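Local atomic coordinates of putative citrate lyase (Ralstonia eutropha, PDB entry 3QQW), a protein that probably acts as a magnesium-dependent lyase on citramalyl-CoA or a related acyl-CoA substrate. Residues G62-M74 with H94-A108. Residues are numbered along the deposited sequence; the frame is centred on the assembly and turned at random.
Sequences GQEREHAEMVARM and HPAWRQDVDIIVNGA
I103 drives its side chain into helix 64-74 as a knob into the hole formed by R65, A68, E69 and A72. With CG2 anti to its own backbone N, this methyl presses against the backbone itself, 3.5 Å from A68 C, while CG1, anti to the carbonyl carbon, carries CD1 to R65. Small residues allow such closeness: A68 and A72 face the second helix with a single methyl each, and the CA atoms of A72 and I104 come within 4.6 Å. A72 CB rests on the backbone of the second helix, 3.6 Å from I103 O, and G107, lacking a side chain, lets the helices close up at this end. On the inner side I104 CD1 meets V71 CG1 at 3.9 Å, and both residues also lie on A87 of strand 85-88. These are two successive outer helices of the TIM barrel, packed side by side at -23° over its parallel strands, with the strand between them in sequence running beneath. Toward the N-terminal ends the packing gives way to polar groups and water. One water donates both to E64 O and to D100 OD1, 2.6 Å from the latter, joining two acceptors across the helices; D100 OD2 is held by H90, which also stacks on H94. E64 lays its aliphatic CB and CG on A96 CB and leaves its carboxylate near the H94 ring edge. Along the solvent side R65 uses its length: I103 CD1 sits on one guanidinium face, 3.6 Å from the plane, offset toward the rim, and NH1 makes a salt bridge at 3.0 Å to E69 OE2, near the guanidinium plane but on the carboxylate's anti side. Its NE gives a hydrogen bond to a second water, which Q99 NE2 reaches only weakly.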
# COMPACT_ATOMS: atom_id res chain seq x y z
N GLY C 62 17.59 -29.01 -22.85
CA GLY C 62 17.41 -28.67 -24.25
C GLY C 62 16.28 -29.45 -24.91
O GLY C 62 16.33 -29.73 -26.10
N GLN C 63 15.27 -29.81 -24.11
CA GLN C 63 14.10 -30.58 -24.51
C GLN C 63 12.85 -29.70 -24.63
O GLN C 63 11.74 -30.23 -24.67
CB GLN C 63 13.86 -31.67 -23.45
CG GLN C 63 14.44 -33.05 -23.74
CD GLN C 63 15.85 -33.06 -24.26
OE1 GLN C 63 16.81 -32.92 -23.50
NE2 GLN C 63 16.00 -33.27 -25.56
N GLU C 64 13.01 -28.36 -24.71
CA GLU C 64 11.91 -27.38 -24.73
C GLU C 64 10.92 -27.64 -25.85
O GLU C 64 9.73 -27.61 -25.57
CB GLU C 64 12.41 -25.92 -24.80
CG GLU C 64 13.13 -25.46 -23.55
CD GLU C 64 14.63 -25.71 -23.53
OE1 GLU C 64 15.17 -26.20 -24.55
OE2 GLU C 64 15.27 -25.38 -22.51
N ARG C 65 11.39 -27.89 -27.08
CA ARG C 65 10.51 -28.19 -28.22
C ARG C 65 9.76 -29.51 -27.97
O ARG C 65 8.53 -29.53 -28.06
CB ARG C 65 11.30 -28.26 -29.54
CG ARG C 65 10.56 -29.00 -30.66
CD ARG C 65 11.11 -28.78 -32.06
NE ARG C 65 10.92 -27.39 -32.51
CZ ARG C 65 9.80 -26.91 -33.06
NH1 ARG C 65 8.74 -27.70 -33.23
NH2 ARG C 65 9.73 -25.63 -33.42
N GLU C 66 10.49 -30.58 -27.63
CA GLU C 66 9.96 -31.91 -27.35
C GLU C 66 8.87 -31.88 -26.25
O GLU C 66 7.82 -32.53 -26.40
CB GLU C 66 11.12 -32.83 -26.95
CG GLU C 66 10.75 -34.29 -26.73
CD GLU C 66 11.82 -35.16 -26.10
OE1 GLU C 66 13.02 -34.77 -26.14
OE2 GLU C 66 11.46 -36.24 -25.58
N HIS C 67 9.11 -31.12 -25.17
CA HIS C 67 8.20 -30.99 -24.04
C HIS C 67 6.96 -30.21 -24.42
O HIS C 67 5.86 -30.64 -24.04
CB HIS C 67 8.89 -30.33 -22.86
CG HIS C 67 8.15 -30.55 -21.58
ND1 HIS C 67 7.13 -29.70 -21.17
CD2 HIS C 67 8.32 -31.52 -20.66
CE1 HIS C 67 6.70 -30.19 -20.03
NE2 HIS C 67 7.41 -31.27 -19.66
N ALA C 68 7.12 -29.10 -25.18
CA ALA C 68 5.95 -28.30 -25.65
C ALA C 68 5.09 -29.13 -26.64
O ALA C 68 3.87 -29.08 -26.58
CB ALA C 68 6.41 -26.99 -26.29
N GLU C 69 5.73 -29.96 -27.48
CA GLU C 69 5.04 -30.85 -28.41
C GLU C 69 4.20 -31.88 -27.68
O GLU C 69 3.08 -32.18 -28.11
CB GLU C 69 6.05 -31.57 -29.32
CG GLU C 69 6.52 -30.69 -30.47
CD GLU C 69 7.70 -31.19 -31.27
OE1 GLU C 69 8.25 -32.25 -30.92
OE2 GLU C 69 8.08 -30.50 -32.24
N MSE C 70 4.73 -32.41 -26.56
CA MSE C 70 4.00 -33.38 -25.74
C MSE C 70 2.81 -32.65 -25.10
O MSE C 70 1.69 -33.16 -25.15
CB MSE C 70 4.96 -34.01 -24.68
CG MSE C 70 4.27 -34.91 -23.66
SE MSE C 70 3.43 -33.88 -22.23
CE MSE C 70 5.05 -33.42 -21.09
N VAL C 71 3.03 -31.42 -24.56
CA VAL C 71 1.99 -30.62 -23.90
C VAL C 71 0.85 -30.36 -24.90
O VAL C 71 -0.29 -30.72 -24.62
CB VAL C 71 2.58 -29.32 -23.28
CG1 VAL C 71 1.51 -28.27 -22.97
CG2 VAL C 71 3.41 -29.62 -22.04
N ALA C 72 1.17 -29.83 -26.09
CA ALA C 72 0.20 -29.56 -27.15
C ALA C 72 -0.61 -30.80 -27.51
O ALA C 72 -1.83 -30.74 -27.57
CB ALA C 72 0.91 -29.03 -28.39
N ARG C 73 0.08 -31.95 -27.69
CA ARG C 73 -0.53 -33.23 -28.01
C ARG C 73 -1.51 -33.67 -26.90
O ARG C 73 -2.61 -34.09 -27.21
CB ARG C 73 0.57 -34.31 -28.25
CG ARG C 73 -0.01 -35.71 -28.48
CD ARG C 73 1.00 -36.79 -28.86
NE ARG C 73 2.21 -36.79 -28.04
CZ ARG C 73 2.34 -37.35 -26.84
NH1 ARG C 73 1.29 -37.95 -26.26
NH2 ARG C 73 3.49 -37.29 -26.18
N MSE C 74 -1.11 -33.57 -25.64
CA MSE C 74 -1.92 -33.94 -24.48
C MSE C 74 -3.16 -33.07 -24.39
O MSE C 74 -4.25 -33.60 -24.18
CB MSE C 74 -1.07 -33.82 -23.18
CG MSE C 74 -0.02 -34.93 -23.07
SE MSE C 74 -0.77 -36.74 -23.18
CE MSE C 74 -1.49 -36.88 -21.44
N HIS C 94 13.41 -15.88 -21.46
CA HIS C 94 13.83 -17.19 -21.88
C HIS C 94 13.79 -17.29 -23.41
O HIS C 94 12.85 -16.77 -24.01
CB HIS C 94 12.96 -18.27 -21.24
CG HIS C 94 13.56 -19.63 -21.33
ND1 HIS C 94 13.35 -20.45 -22.43
CD2 HIS C 94 14.38 -20.28 -20.46
CE1 HIS C 94 14.05 -21.55 -22.21
NE2 HIS C 94 14.69 -21.49 -21.05
N PRO C 95 14.80 -17.96 -24.05
CA PRO C 95 14.80 -18.06 -25.52
C PRO C 95 13.73 -18.99 -26.13
O PRO C 95 13.54 -18.96 -27.35
CB PRO C 95 16.20 -18.61 -25.84
CG PRO C 95 16.65 -19.29 -24.61
CD PRO C 95 16.02 -18.57 -23.46
N ALA C 96 13.01 -19.78 -25.32
CA ALA C 96 12.02 -20.73 -25.83
C ALA C 96 10.56 -20.26 -25.68
O ALA C 96 9.68 -20.98 -26.15
CB ALA C 96 12.21 -22.08 -25.16
N TRP C 97 10.29 -19.10 -25.08
CA TRP C 97 8.90 -18.71 -24.81
C TRP C 97 8.03 -18.59 -26.08
O TRP C 97 6.91 -19.08 -26.06
CB TRP C 97 8.77 -17.45 -23.90
CG TRP C 97 8.95 -16.10 -24.56
CD1 TRP C 97 10.05 -15.30 -24.48
CD2 TRP C 97 7.94 -15.33 -25.24
NE1 TRP C 97 9.81 -14.10 -25.10
CE2 TRP C 97 8.52 -14.09 -25.59
CE3 TRP C 97 6.60 -15.58 -25.62
CZ2 TRP C 97 7.83 -13.11 -26.31
CZ3 TRP C 97 5.93 -14.61 -26.37
CH2 TRP C 97 6.54 -13.39 -26.70
N ARG C 98 8.55 -17.99 -27.16
CA ARG C 98 7.81 -17.83 -28.43
C ARG C 98 7.55 -19.19 -29.07
O ARG C 98 6.44 -19.45 -29.53
CB ARG C 98 8.58 -16.93 -29.41
CG ARG C 98 8.50 -15.47 -29.03
CD ARG C 98 9.26 -14.64 -30.03
NE ARG C 98 8.76 -13.27 -30.04
CZ ARG C 98 9.33 -12.27 -29.38
NH1 ARG C 98 10.43 -12.47 -28.66
NH2 ARG C 98 8.80 -11.05 -29.43
N GLN C 99 8.58 -20.07 -29.05
CA GLN C 99 8.51 -21.44 -29.55
C GLN C 99 7.44 -22.23 -28.77
O GLN C 99 6.67 -22.95 -29.40
CB GLN C 99 9.88 -22.11 -29.45
CG GLN C 99 9.93 -23.52 -30.03
CD GLN C 99 11.31 -24.11 -29.90
OE1 GLN C 99 11.64 -24.71 -28.88
NE2 GLN C 99 12.13 -23.91 -30.93
N ASP C 100 7.37 -22.06 -27.44
CA ASP C 100 6.33 -22.70 -26.60
C ASP C 100 4.96 -22.28 -27.08
O ASP C 100 4.09 -23.10 -27.22
CB ASP C 100 6.47 -22.33 -25.11
CG ASP C 100 7.70 -22.80 -24.36
OD1 ASP C 100 8.33 -23.80 -24.80
OD2 ASP C 100 8.02 -22.20 -23.31
N VAL C 101 4.79 -20.97 -27.34
CA VAL C 101 3.52 -20.38 -27.81
C VAL C 101 3.20 -20.96 -29.19
O VAL C 101 2.10 -21.50 -29.36
CB VAL C 101 3.56 -18.83 -27.80
CG1 VAL C 101 2.34 -18.25 -28.50
CG2 VAL C 101 3.65 -18.31 -26.36
N ASP C 102 4.16 -20.92 -30.14
CA ASP C 102 3.96 -21.48 -31.48
C ASP C 102 3.48 -22.93 -31.42
O ASP C 102 2.42 -23.25 -31.96
CB ASP C 102 5.26 -21.43 -32.30
CG ASP C 102 5.82 -20.06 -32.55
OD1 ASP C 102 5.08 -19.06 -32.34
OD2 ASP C 102 7.02 -19.97 -32.93
N ILE C 103 4.22 -23.79 -30.71
CA ILE C 103 3.92 -25.22 -30.62
C ILE C 103 2.58 -25.50 -29.92
O ILE C 103 1.78 -26.26 -30.44
CB ILE C 103 5.09 -26.00 -29.94
CG1 ILE C 103 6.39 -25.93 -30.79
CG2 ILE C 103 4.69 -27.45 -29.67
CD1 ILE C 103 7.64 -26.36 -30.02
N ILE C 104 2.37 -24.89 -28.74
CA ILE C 104 1.16 -25.15 -27.95
C ILE C 104 -0.09 -24.54 -28.61
O ILE C 104 -1.08 -25.24 -28.74
CB ILE C 104 1.34 -24.74 -26.47
CG1 ILE C 104 2.47 -25.59 -25.84
CG2 ILE C 104 0.02 -24.93 -25.68
CD1 ILE C 104 3.07 -25.04 -24.55
N VAL C 105 -0.06 -23.29 -29.05
CA VAL C 105 -1.25 -22.70 -29.64
C VAL C 105 -1.62 -23.41 -30.94
O VAL C 105 -2.78 -23.82 -31.08
CB VAL C 105 -1.16 -21.15 -29.81
CG1 VAL C 105 -2.37 -20.62 -30.57
CG2 VAL C 105 -1.04 -20.46 -28.44
N ASN C 106 -0.65 -23.65 -31.84
CA ASN C 106 -0.93 -24.33 -33.10
C ASN C 106 -1.29 -25.80 -32.91
O ASN C 106 -2.03 -26.35 -33.74
CB ASN C 106 0.22 -24.18 -34.08
CG ASN C 106 0.40 -22.76 -34.56
OD1 ASN C 106 -0.53 -22.13 -35.05
ND2 ASN C 106 1.61 -22.23 -34.42
N GLY C 107 -0.85 -26.37 -31.79
CA GLY C 107 -1.04 -27.77 -31.52
C GLY C 107 -2.22 -28.18 -30.68
O GLY C 107 -2.67 -29.32 -30.79
N ALA C 108 -2.73 -27.28 -29.82
CA ALA C 108 -3.78 -27.63 -28.86
C ALA C 108 -5.13 -28.02 -29.46
O ALA C 108 -6.05 -28.30 -28.68
CB ALA C 108 -3.97 -26.49 -27.89
O HOH W 1 8.91 -25.96 -23.54
O HOH W 2 13.83 -26.35 -32.01